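Local coordinates for protein Uly1 (Catenovulum maritimum, PDB 7DRQ) that cleaves the algal polysaccharide ulvan as a calcium-binding lyase of polysaccharide lyase family 24, at residues A[22-27]-A[40-45]; A[254-259]-A[277-282]; A[340-345]-A[365-370]; A[360-365]-A[378-383]. One frame throughout, in Å; residues are numbered along the deposited sequence.

Contact 1: A[22-27]-A[40-45]; sequences KSVPQA and YAYGNA
Lys22 N donates to Tyr40 O over 2.7 Å, the single direct hydrogen bond between the two segments, with an N-H...O angle of 155°. A water doubles this link: it donates to Lys22 O and to Ala41 O, both at 2.7 Å, so the backbones are pinned at two neighbouring points. Side-chain contact is sparse. The CG2 methyl of Val24 reaches the phenol oxygen of Tyr42 (CG2 to OH 3.7 Å), and the methyls of Ala27 and Ala41 come within 4.5 Å, CB to CB. With CG anti to the carbonyl carbon (chi1 -64°), Lys22 lays CB, and less closely CG, beside Tyr40 O before the chain leads away. The contact thus docks the first turn of the short helix 24-29 on the loop that follows strand 39-40. That turn is fixed by a capping box: Gln26 N donates to Ser23 OG (2.8 Å), and Ser23 N returns a bond to Gln26 OE1 (3.0 Å), meeting a lone pair in the carbonyl plane. Farther out, Lys21 NZ also bonds Ala41 O, His108 meets the Tyr42 ring edge-to-face, and Val104 of strand 104-105 packs on both Ala27 and Ala41.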
# COMPACT_ATOMS: atom_id res chain seq x y z
N LYS A 22 -9.41 -14.83 -13.28
CA LYS A 22 -10.24 -15.90 -12.73
C LYS A 22 -11.16 -15.35 -11.65
O LYS A 22 -10.77 -14.48 -10.86
CB LYS A 22 -9.38 -17.01 -12.12
CG LYS A 22 -8.51 -17.76 -13.12
CD LYS A 22 -9.33 -18.53 -14.15
CE LYS A 22 -8.40 -19.25 -15.13
NZ LYS A 22 -9.15 -20.04 -16.14
N SER A 23 -12.39 -15.87 -11.61
CA SER A 23 -13.28 -15.61 -10.50
C SER A 23 -12.69 -16.20 -9.21
O SER A 23 -11.77 -17.02 -9.23
CB SER A 23 -14.66 -16.21 -10.78
OG SER A 23 -14.67 -17.60 -10.51
N VAL A 24 -13.24 -15.77 -8.08
CA VAL A 24 -12.84 -16.34 -6.79
C VAL A 24 -13.23 -17.81 -6.72
O VAL A 24 -12.41 -18.63 -6.29
CB VAL A 24 -13.42 -15.52 -5.63
CG1 VAL A 24 -13.38 -16.33 -4.35
CG2 VAL A 24 -12.64 -14.22 -5.47
N PRO A 25 -14.46 -18.21 -7.11
CA PRO A 25 -14.75 -19.66 -7.11
C PRO A 25 -13.89 -20.45 -8.07
O PRO A 25 -13.49 -21.57 -7.75
CB PRO A 25 -16.24 -19.71 -7.49
CG PRO A 25 -16.78 -18.39 -7.06
CD PRO A 25 -15.68 -17.42 -7.36
N GLN A 26 -13.59 -19.91 -9.26
CA GLN A 26 -12.64 -20.55 -10.16
C GLN A 26 -11.28 -20.71 -9.49
O GLN A 26 -10.70 -21.80 -9.46
CB GLN A 26 -12.49 -19.73 -11.44
CG GLN A 26 -13.34 -20.16 -12.62
CD GLN A 26 -13.14 -19.23 -13.81
OE1 GLN A 26 -13.01 -18.01 -13.64
NE2 GLN A 26 -13.10 -19.80 -15.01
N ALA A 27 -10.75 -19.61 -8.94
CA ALA A 27 -9.42 -19.63 -8.35
C ALA A 27 -9.35 -20.64 -7.21
O ALA A 27 -8.33 -21.31 -7.02
CB ALA A 27 -9.04 -18.24 -7.86
N TYR A 40 -4.80 -15.17 -12.77
CA TYR A 40 -4.79 -14.25 -11.64
C TYR A 40 -6.21 -13.93 -11.21
O TYR A 40 -7.15 -14.00 -12.01
CB TYR A 40 -4.03 -12.96 -12.00
CG TYR A 40 -4.59 -12.21 -13.19
CD1 TYR A 40 -4.17 -12.51 -14.48
CD2 TYR A 40 -5.55 -11.22 -13.02
CE1 TYR A 40 -4.68 -11.83 -15.59
CE2 TYR A 40 -6.07 -10.53 -14.12
CZ TYR A 40 -5.63 -10.84 -15.39
OH TYR A 40 -6.14 -10.17 -16.48
N ALA A 41 -6.36 -13.58 -9.94
CA ALA A 41 -7.67 -13.35 -9.34
C ALA A 41 -8.04 -11.87 -9.29
O ALA A 41 -9.23 -11.54 -9.30
CB ALA A 41 -7.72 -13.94 -7.93
N TYR A 42 -7.06 -10.98 -9.25
CA TYR A 42 -7.36 -9.56 -9.15
C TYR A 42 -6.63 -8.80 -10.24
O TYR A 42 -7.11 -8.73 -11.38
CB TYR A 42 -7.03 -9.07 -7.74
CG TYR A 42 -7.87 -9.80 -6.72
CD1 TYR A 42 -9.20 -9.46 -6.52
CD2 TYR A 42 -7.34 -10.87 -5.99
CE1 TYR A 42 -9.98 -10.14 -5.61
CE2 TYR A 42 -8.12 -11.55 -5.07
CZ TYR A 42 -9.43 -11.18 -4.88
OH TYR A 42 -10.21 -11.86 -3.96
N GLY A 43 -5.45 -8.25 -9.93
CA GLY A 43 -4.63 -7.61 -10.94
C GLY A 43 -3.63 -8.58 -11.54
O GLY A 43 -3.39 -9.66 -11.03
N ASN A 44 -3.05 -8.19 -12.67
CA ASN A 44 -2.07 -9.06 -13.31
C ASN A 44 -0.63 -8.67 -13.01
O ASN A 44 0.29 -9.36 -13.45
CB ASN A 44 -2.31 -9.12 -14.83
CG ASN A 44 -2.18 -7.77 -15.52
OD1 ASN A 44 -1.70 -6.80 -14.94
ND2 ASN A 44 -2.59 -7.72 -16.79
N ALA A 45 -0.40 -7.60 -12.23
CA ALA A 45 0.94 -7.05 -12.03
C ALA A 45 1.22 -6.94 -10.53
O ALA A 45 0.72 -6.02 -9.87
CB ALA A 45 1.09 -5.71 -12.73
O HOH W 1 -11.56 -12.85 -8.87

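Contact 2: A[254-259]-A[277-282]; sequences KGEIKN and FQRRFN
Glu256 OE2 is gripped by two waters, at 2.6 Å and 2.8 Å, and each also accepts from Arg279 NH1. The direct salt bridge, Glu256 OE2 to Arg279 NH1, is long at 4.0 Å, with carboxylate and guanidinium planes 75° apart, so the two waters, in the guanidinium plane at its edge, probably mediate much of the coupling. Glu256 OE1 uses its anti lone pair to take Ile257 N at 2.8 Å, fixing the rotation of the carboxylate. The Phe281 ring stands between the segments: Glu256 CG and Lys258 O lie at its edge, Ile257 CG1 nears CZ at 4.0 Å, and Phe281 CE2 lies over the centre of the Arg279 guanidinium, while Arg279 CD sits over the ring face toward its rim. A glutamine in place of Glu256 would probably leave Arg279 without its water-bridged negative mate on this side, although Asp291 would still pair with NH2. Lys258, extended until it bends at chi4 (-52°), brings NZ to Phe281 O in a weak bond of 3.1 Å. The same NZ donates at 2.7 Å to a water that also accepts from Asn282 ND2, itself bonded to Ser223 O, and lies 2.9 Å from Asn259 O. The arrangement ties the loop before strand 261-269 to the end of strand 272-280 in a beta-propeller sheet, right before Leu283 and Asp285 of a calcium site.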
# COMPACT_ATOMS: atom_id res chain seq x y z
N LYS A 254 -21.28 -1.94 19.23
CA LYS A 254 -20.50 -1.04 20.07
C LYS A 254 -20.90 0.41 19.90
O LYS A 254 -20.23 1.30 20.43
CB LYS A 254 -19.01 -1.23 19.79
CG LYS A 254 -18.57 -2.67 19.99
CD LYS A 254 -17.08 -2.88 19.79
CE LYS A 254 -16.72 -4.33 20.03
NZ LYS A 254 -15.40 -4.71 19.48
N GLY A 255 -21.99 0.69 19.17
CA GLY A 255 -22.46 2.05 19.04
C GLY A 255 -22.88 2.46 17.64
O GLY A 255 -23.61 3.44 17.48
N GLU A 256 -22.42 1.74 16.62
CA GLU A 256 -22.80 2.03 15.24
C GLU A 256 -24.04 1.22 14.86
O GLU A 256 -24.39 0.23 15.50
CB GLU A 256 -21.64 1.73 14.30
CG GLU A 256 -21.83 2.14 12.81
CD GLU A 256 -22.21 3.61 12.62
OE1 GLU A 256 -23.37 3.98 12.91
OE2 GLU A 256 -21.35 4.39 12.18
N ILE A 257 -24.72 1.65 13.78
CA ILE A 257 -25.94 0.96 13.38
C ILE A 257 -25.65 -0.46 12.89
O ILE A 257 -26.54 -1.31 12.91
CB ILE A 257 -26.71 1.74 12.30
CG1 ILE A 257 -25.83 1.96 11.07
CG2 ILE A 257 -27.20 3.06 12.85
CD1 ILE A 257 -26.60 2.39 9.84
N LYS A 258 -24.41 -0.74 12.48
CA LYS A 258 -24.04 -1.96 11.78
C LYS A 258 -22.52 -2.04 11.77
O LYS A 258 -21.84 -1.02 11.90
CB LYS A 258 -24.60 -1.96 10.35
CG LYS A 258 -24.37 -3.21 9.52
CD LYS A 258 -24.71 -2.92 8.08
CE LYS A 258 -24.63 -4.16 7.17
NZ LYS A 258 -23.36 -4.89 7.27
N ASN A 259 -22.01 -3.25 11.60
CA ASN A 259 -20.59 -3.41 11.32
C ASN A 259 -20.22 -2.68 10.03
O ASN A 259 -21.06 -2.48 9.15
CB ASN A 259 -20.23 -4.89 11.18
CG ASN A 259 -20.33 -5.65 12.49
OD1 ASN A 259 -20.44 -5.07 13.58
ND2 ASN A 259 -20.28 -6.98 12.39
N PHE A 277 -9.81 7.77 4.71
CA PHE A 277 -10.43 6.51 4.33
C PHE A 277 -11.85 6.74 3.84
O PHE A 277 -12.44 7.81 4.02
CB PHE A 277 -10.42 5.50 5.50
CG PHE A 277 -11.23 5.92 6.70
CD1 PHE A 277 -10.64 6.67 7.71
CD2 PHE A 277 -12.56 5.53 6.85
CE1 PHE A 277 -11.36 7.06 8.83
CE2 PHE A 277 -13.30 5.91 7.98
CZ PHE A 277 -12.70 6.66 8.97
N GLN A 278 -12.39 5.71 3.18
CA GLN A 278 -13.81 5.59 2.89
C GLN A 278 -14.34 4.34 3.59
O GLN A 278 -13.58 3.48 4.03
CB GLN A 278 -14.06 5.54 1.37
CG GLN A 278 -13.40 6.74 0.68
CD GLN A 278 -13.79 6.90 -0.78
OE1 GLN A 278 -13.24 6.24 -1.67
NE2 GLN A 278 -14.74 7.80 -1.04
N ARG A 279 -15.66 4.25 3.69
CA ARG A 279 -16.30 3.23 4.51
C ARG A 279 -17.11 2.31 3.60
O ARG A 279 -17.70 2.75 2.62
CB ARG A 279 -17.21 3.89 5.56
CG ARG A 279 -18.27 2.96 6.15
CD ARG A 279 -19.16 3.67 7.18
NE ARG A 279 -19.97 4.73 6.56
CZ ARG A 279 -20.55 5.72 7.24
NH1 ARG A 279 -20.43 5.76 8.56
NH2 ARG A 279 -21.29 6.63 6.61
N ARG A 280 -17.11 1.01 3.90
CA ARG A 280 -18.05 0.10 3.26
C ARG A 280 -19.01 -0.39 4.33
O ARG A 280 -18.60 -1.06 5.27
CB ARG A 280 -17.37 -1.09 2.57
CG ARG A 280 -18.39 -1.96 1.81
CD ARG A 280 -17.75 -3.13 1.05
NE ARG A 280 -16.79 -2.69 0.04
CZ ARG A 280 -16.13 -3.51 -0.78
NH1 ARG A 280 -16.37 -4.82 -0.74
NH2 ARG A 280 -15.26 -3.03 -1.66
N PHE A 281 -20.26 -0.08 4.19
CA PHE A 281 -21.25 -0.48 5.16
C PHE A 281 -22.01 -1.75 4.77
O PHE A 281 -22.57 -2.35 5.60
CB PHE A 281 -22.34 0.61 5.29
CG PHE A 281 -22.38 1.33 6.59
CD1 PHE A 281 -22.29 0.69 7.77
CD2 PHE A 281 -22.59 2.70 6.63
CE1 PHE A 281 -22.33 1.36 8.95
CE2 PHE A 281 -22.67 3.38 7.82
CZ PHE A 281 -22.54 2.70 8.99
N ASN A 282 -22.04 -2.07 3.50
CA ASN A 282 -22.79 -3.23 3.03
C ASN A 282 -24.25 -3.16 3.42
O ASN A 282 -24.89 -4.18 3.66
CB ASN A 282 -22.18 -4.54 3.52
CG ASN A 282 -20.70 -4.65 3.18
OD1 ASN A 282 -20.34 -4.89 2.02
ND2 ASN A 282 -19.85 -4.46 4.18
O HOH W 2 -19.30 4.00 10.66
O HOH W 3 -21.11 7.03 11.28
O HOH W 4 -20.73 -4.32 6.92

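Contact 3: A[340-345]-A[365-370]; sequences KDQVSI and TNEWVN
Backbone hydrogen bonds set the antiparallel register. Ser344 and Asn366 form a hydrogen-bonded pair, with Ser344 N to Asn366 O at 2.8 Å and almost straight (177°), and Asn366 N to Ser344 O at 3.0 Å. Val343 and Glu367 make the adjoining non-hydrogen-bonded pair, and Trp368 N reaches Gln342 O at 2.7 Å. CA-H...O contacts reinforce the ladder, Gln342 CA directing its hydrogen at Trp368 O.

Among side chains the polar link is Gln342 NE2 to Glu367 OE2, 2.9 Å. The two chains run side by side, both extended beyond CG, and the amide meets the anti lone pair of the carboxylate with a bent N-H...O angle of 137°. Gln342 OE1 takes Ala339 N, which fixes which end of the amide faces Glu367. One water bridges Lys340 O and Trp368 O; another joins Ser344 OG to Asn366 ND2. Ser344 OG also bonds Arg288 NH1, and Asn366 OD1 bonds Gln364 NE2.

Apolar contacts follow the two faces. Thr365 turns its CG2 methyl onto Val343 CG1 (3.7 Å) and Ile345 CG1. On the face of Ser344, the CB atoms of Ser344 and Trp368 meet at 3.8 Å. Beyond these apolar contacts, the indole, with CG anti to the backbone N (chi1 178°), brings Trp368 CD1 to 3.2 Å from the carbonyl oxygen Asp341 O.

Arg288 makes a cation-pi contact with that indole, which ties this edge of the sheet to the chain running on from the calcium ligands Asp285 and Phe287. The segment 340-345 is therefore held on both sides, by backbone bonds to strand 359-369 and to residues 285-290, and the Arg288 charge is probably stabilised by the indole and the Ser344 hydroxyl.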
# COMPACT_ATOMS: atom_id res chain seq x y z
N LYS A 340 -30.67 1.26 -6.14
CA LYS A 340 -29.73 0.35 -5.51
C LYS A 340 -28.44 0.27 -6.32
O LYS A 340 -28.47 0.13 -7.54
CB LYS A 340 -30.33 -1.04 -5.34
CG LYS A 340 -31.40 -1.07 -4.32
CD LYS A 340 -30.87 -0.72 -2.93
CE LYS A 340 -32.02 -0.57 -1.98
NZ LYS A 340 -32.81 -1.84 -1.99
N ASP A 341 -27.32 0.39 -5.61
CA ASP A 341 -25.98 0.24 -6.15
C ASP A 341 -25.62 1.28 -7.22
O ASP A 341 -24.58 1.14 -7.87
CB ASP A 341 -25.77 -1.17 -6.72
CG ASP A 341 -25.85 -2.24 -5.66
OD1 ASP A 341 -25.74 -1.89 -4.47
OD2 ASP A 341 -26.02 -3.42 -6.02
N GLN A 342 -26.42 2.34 -7.38
CA GLN A 342 -26.17 3.30 -8.47
C GLN A 342 -24.93 4.16 -8.24
O GLN A 342 -24.39 4.70 -9.20
CB GLN A 342 -27.39 4.21 -8.68
CG GLN A 342 -27.47 4.81 -10.09
CD GLN A 342 -28.75 5.59 -10.35
OE1 GLN A 342 -29.72 5.47 -9.60
NE2 GLN A 342 -28.76 6.41 -11.41
N VAL A 343 -24.49 4.32 -6.99
CA VAL A 343 -23.23 5.01 -6.69
C VAL A 343 -22.19 3.95 -6.40
O VAL A 343 -22.28 3.24 -5.38
CB VAL A 343 -23.36 5.98 -5.51
CG1 VAL A 343 -22.02 6.72 -5.27
CG2 VAL A 343 -24.51 6.95 -5.71
N SER A 344 -21.18 3.84 -7.26
CA SER A 344 -20.19 2.78 -7.16
C SER A 344 -18.85 3.44 -6.86
O SER A 344 -18.28 4.13 -7.71
CB SER A 344 -20.13 1.95 -8.44
OG SER A 344 -19.10 0.98 -8.37
N ILE A 345 -18.37 3.26 -5.63
CA ILE A 345 -17.08 3.76 -5.18
C ILE A 345 -16.24 2.54 -4.83
O ILE A 345 -16.50 1.88 -3.82
CB ILE A 345 -17.21 4.70 -3.98
CG1 ILE A 345 -18.08 5.91 -4.34
CG2 ILE A 345 -15.83 5.13 -3.49
CD1 ILE A 345 -18.53 6.69 -3.11
N THR A 365 -15.89 8.61 -8.06
CA THR A 365 -17.26 8.23 -7.74
C THR A 365 -17.98 7.93 -9.05
O THR A 365 -18.16 8.82 -9.88
CB THR A 365 -17.96 9.36 -6.98
OG1 THR A 365 -17.22 9.64 -5.78
CG2 THR A 365 -19.42 8.96 -6.60
N ASN A 366 -18.39 6.67 -9.24
CA ASN A 366 -18.94 6.24 -10.51
C ASN A 366 -20.45 6.06 -10.42
O ASN A 366 -20.97 5.62 -9.39
CB ASN A 366 -18.31 4.93 -10.98
CG ASN A 366 -16.81 5.03 -11.11
OD1 ASN A 366 -16.30 6.03 -11.63
ND2 ASN A 366 -16.10 4.02 -10.64
N GLU A 367 -21.15 6.39 -11.50
CA GLU A 367 -22.57 6.06 -11.62
C GLU A 367 -22.71 4.68 -12.25
O GLU A 367 -22.10 4.41 -13.29
CB GLU A 367 -23.32 7.11 -12.45
CG GLU A 367 -24.84 6.86 -12.42
CD GLU A 367 -25.64 8.00 -13.03
OE1 GLU A 367 -25.02 8.92 -13.58
OE2 GLU A 367 -26.89 7.96 -12.95
N TRP A 368 -23.53 3.83 -11.64
CA TRP A 368 -23.59 2.41 -11.96
C TRP A 368 -25.03 2.07 -12.32
O TRP A 368 -25.89 2.01 -11.45
CB TRP A 368 -23.09 1.60 -10.76
CG TRP A 368 -23.10 0.11 -10.88
CD1 TRP A 368 -24.08 -0.74 -10.43
CD2 TRP A 368 -22.07 -0.72 -11.42
NE1 TRP A 368 -23.73 -2.04 -10.69
CE2 TRP A 368 -22.50 -2.06 -11.29
CE3 TRP A 368 -20.84 -0.47 -12.02
CZ2 TRP A 368 -21.75 -3.14 -11.75
CZ3 TRP A 368 -20.08 -1.54 -12.47
CH2 TRP A 368 -20.54 -2.86 -12.33
N VAL A 369 -25.29 1.85 -13.62
CA VAL A 369 -26.63 1.62 -14.14
C VAL A 369 -26.61 0.41 -15.07
O VAL A 369 -25.76 0.32 -15.96
CB VAL A 369 -27.17 2.85 -14.90
CG1 VAL A 369 -28.47 2.51 -15.62
CG2 VAL A 369 -27.39 4.01 -13.93
N ASN A 370 -27.57 -0.50 -14.87
CA ASN A 370 -27.58 -1.82 -15.50
C ASN A 370 -26.19 -2.44 -15.53
O ASN A 370 -25.66 -2.83 -16.58
CB ASN A 370 -28.18 -1.78 -16.90
CG ASN A 370 -28.45 -3.17 -17.43
OD1 ASN A 370 -28.55 -4.12 -16.65
ND2 ASN A 370 -28.54 -3.32 -18.75
O HOH W 5 -27.75 0.40 -10.31
O HOH W 6 -16.78 1.44 -9.47

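Contact 4: A[360-365]-A[378-383]; sequences HLIGQT and YSHTYQ
Strands 359-369 and 372-383 form a beta hairpin, and this contact is part of its antiparallel ladder, away from the turn. Leu361 and Thr381 make one hydrogen-bonded pair, Thr381 N to Leu361 O 2.7 Å, and Gly363 and Ser379 the next. On the face of His360, Ile362 and Gln364, His360 ND1 and His380 NE2 share a hydrogen bond of 2.8 Å at 172°. The rings meet rim to rim, planes 32° apart, and His380 reaches across because its CG is anti to the backbone N (chi1 -178°). Tyr382 closes the cluster: CD1 sits 3.7 Å above the His380 plane, over its centre. Gly427 N and Asn429 OD1 bond the far nitrogens of the two histidines, holding both rings in place. Gln364 lies alongside Tyr378, its CD 3.5 Å from CE1, while NE2 bonds Asn366 OD1. Shortened to an alanine, Gln364 would probably uncover this flank of the Tyr378 ring and leave Asn366 OD1 without that donor. On the opposite face, a water links Leu361 O, Ser379 OG and Thr381 OG1 (also bonded to Thr392 OG1), and a second joins Ser379 OG to Thr365 OG1. Such a twisted antiparallel pair, flanked by strands 350-353 and 391-393, is typical of a propeller blade.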
# COMPACT_ATOMS: atom_id res chain seq x y z
N HIS A 360 -5.65 17.73 1.49
CA HIS A 360 -6.11 17.38 0.15
C HIS A 360 -6.59 15.94 0.14
O HIS A 360 -5.89 15.05 0.63
CB HIS A 360 -4.98 17.55 -0.87
CG HIS A 360 -4.57 18.98 -1.07
ND1 HIS A 360 -5.13 19.78 -2.03
CD2 HIS A 360 -3.68 19.74 -0.40
CE1 HIS A 360 -4.60 20.99 -1.95
NE2 HIS A 360 -3.71 20.99 -0.98
N LEU A 361 -7.77 15.70 -0.44
CA LEU A 361 -8.31 14.36 -0.64
C LEU A 361 -8.93 14.25 -2.02
O LEU A 361 -9.61 15.17 -2.48
CB LEU A 361 -9.38 13.99 0.40
CG LEU A 361 -9.03 14.29 1.86
CD1 LEU A 361 -9.62 15.63 2.31
CD2 LEU A 361 -9.51 13.16 2.75
N ILE A 362 -8.74 13.09 -2.66
CA ILE A 362 -9.29 12.85 -3.98
C ILE A 362 -10.08 11.55 -3.96
O ILE A 362 -9.86 10.67 -3.13
CB ILE A 362 -8.20 12.81 -5.07
CG1 ILE A 362 -7.22 11.67 -4.81
CG2 ILE A 362 -7.48 14.15 -5.15
CD1 ILE A 362 -6.28 11.42 -5.98
N GLY A 363 -11.02 11.45 -4.91
CA GLY A 363 -11.85 10.27 -5.01
C GLY A 363 -12.35 10.09 -6.43
O GLY A 363 -12.36 11.02 -7.23
N GLN A 364 -12.77 8.86 -6.72
CA GLN A 364 -13.47 8.54 -7.96
C GLN A 364 -14.83 7.97 -7.59
O GLN A 364 -14.92 6.96 -6.88
CB GLN A 364 -12.71 7.55 -8.83
CG GLN A 364 -13.40 7.34 -10.17
CD GLN A 364 -12.74 6.30 -11.04
OE1 GLN A 364 -11.56 5.97 -10.85
NE2 GLN A 364 -13.48 5.80 -12.03
N THR A 365 -15.89 8.61 -8.06
CA THR A 365 -17.26 8.23 -7.74
C THR A 365 -17.98 7.93 -9.05
O THR A 365 -18.16 8.82 -9.88
CB THR A 365 -17.96 9.36 -6.98
OG1 THR A 365 -17.22 9.64 -5.78
CG2 THR A 365 -19.42 8.96 -6.60
N TYR A 378 -14.52 12.51 -10.79
CA TYR A 378 -13.33 12.65 -9.96
C TYR A 378 -13.47 13.89 -9.09
O TYR A 378 -13.86 14.95 -9.58
CB TYR A 378 -12.07 12.73 -10.84
CG TYR A 378 -11.93 11.52 -11.73
CD1 TYR A 378 -11.26 10.38 -11.29
CD2 TYR A 378 -12.49 11.50 -13.01
CE1 TYR A 378 -11.15 9.27 -12.09
CE2 TYR A 378 -12.38 10.39 -13.81
CZ TYR A 378 -11.71 9.28 -13.36
OH TYR A 378 -11.60 8.18 -14.17
N SER A 379 -13.16 13.76 -7.80
CA SER A 379 -13.31 14.88 -6.88
C SER A 379 -11.98 15.22 -6.22
O SER A 379 -11.12 14.36 -6.01
CB SER A 379 -14.35 14.62 -5.77
OG SER A 379 -14.08 13.41 -5.07
N HIS A 380 -11.83 16.51 -5.92
CA HIS A 380 -10.70 17.04 -5.18
C HIS A 380 -11.26 17.87 -4.05
O HIS A 380 -11.96 18.86 -4.29
CB HIS A 380 -9.80 17.88 -6.08
CG HIS A 380 -8.58 18.42 -5.41
ND1 HIS A 380 -7.76 19.36 -6.01
CD2 HIS A 380 -8.03 18.17 -4.19
CE1 HIS A 380 -6.77 19.66 -5.20
NE2 HIS A 380 -6.90 18.95 -4.09
N THR A 381 -10.98 17.47 -2.81
CA THR A 381 -11.44 18.18 -1.63
C THR A 381 -10.22 18.76 -0.93
O THR A 381 -9.24 18.05 -0.71
CB THR A 381 -12.18 17.23 -0.69
OG1 THR A 381 -13.37 16.77 -1.33
CG2 THR A 381 -12.56 17.95 0.61
N TYR A 382 -10.24 20.06 -0.62
CA TYR A 382 -9.01 20.63 -0.09
C TYR A 382 -9.31 21.79 0.85
O TYR A 382 -10.33 22.46 0.75
CB TYR A 382 -8.05 21.06 -1.21
CG TYR A 382 -8.61 22.09 -2.17
CD1 TYR A 382 -9.40 21.70 -3.25
CD2 TYR A 382 -8.33 23.45 -2.00
CE1 TYR A 382 -9.91 22.63 -4.14
CE2 TYR A 382 -8.84 24.39 -2.89
CZ TYR A 382 -9.62 23.97 -3.96
OH TYR A 382 -10.13 24.90 -4.84
N GLN A 383 -8.39 21.98 1.79
CA GLN A 383 -8.50 23.01 2.81
C GLN A 383 -7.13 23.67 2.92
O GLN A 383 -6.16 23.03 3.32
CB GLN A 383 -8.94 22.42 4.14
CG GLN A 383 -9.23 23.48 5.20
CD GLN A 383 -9.41 22.89 6.60
OE1 GLN A 383 -8.69 21.99 7.00
NE2 GLN A 383 -10.37 23.44 7.35
O HOH W 7 -12.60 14.60 -3.04
O HOH W 8 -15.40 11.47 -6.54

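How the contacts relate
Contacts 3 and 4 share Thr365 and strand 359-369, so they describe one sheet: contact 4 its central hairpin, contact 3 the short strand 343-344 added at the edge. Their centres lie 18 Å apart. Contact 2 belongs to the preceding sheet and meets contact 3 where Gln278 OE1 touches Ile345 CG2 at 3.3 Å. Contacts 2 and 3 both border the calcium site of Leu283, Asp285 and Phe287: the ion is about 6 Å from the side chain of Asn282 and about 5 Å from that of Asp341. Contact 4 is farther from this site; the calcium about 13 Å from the His360 side chain is a different ion. Contact 1 stands apart, its centre 23 to 30 Å from the others.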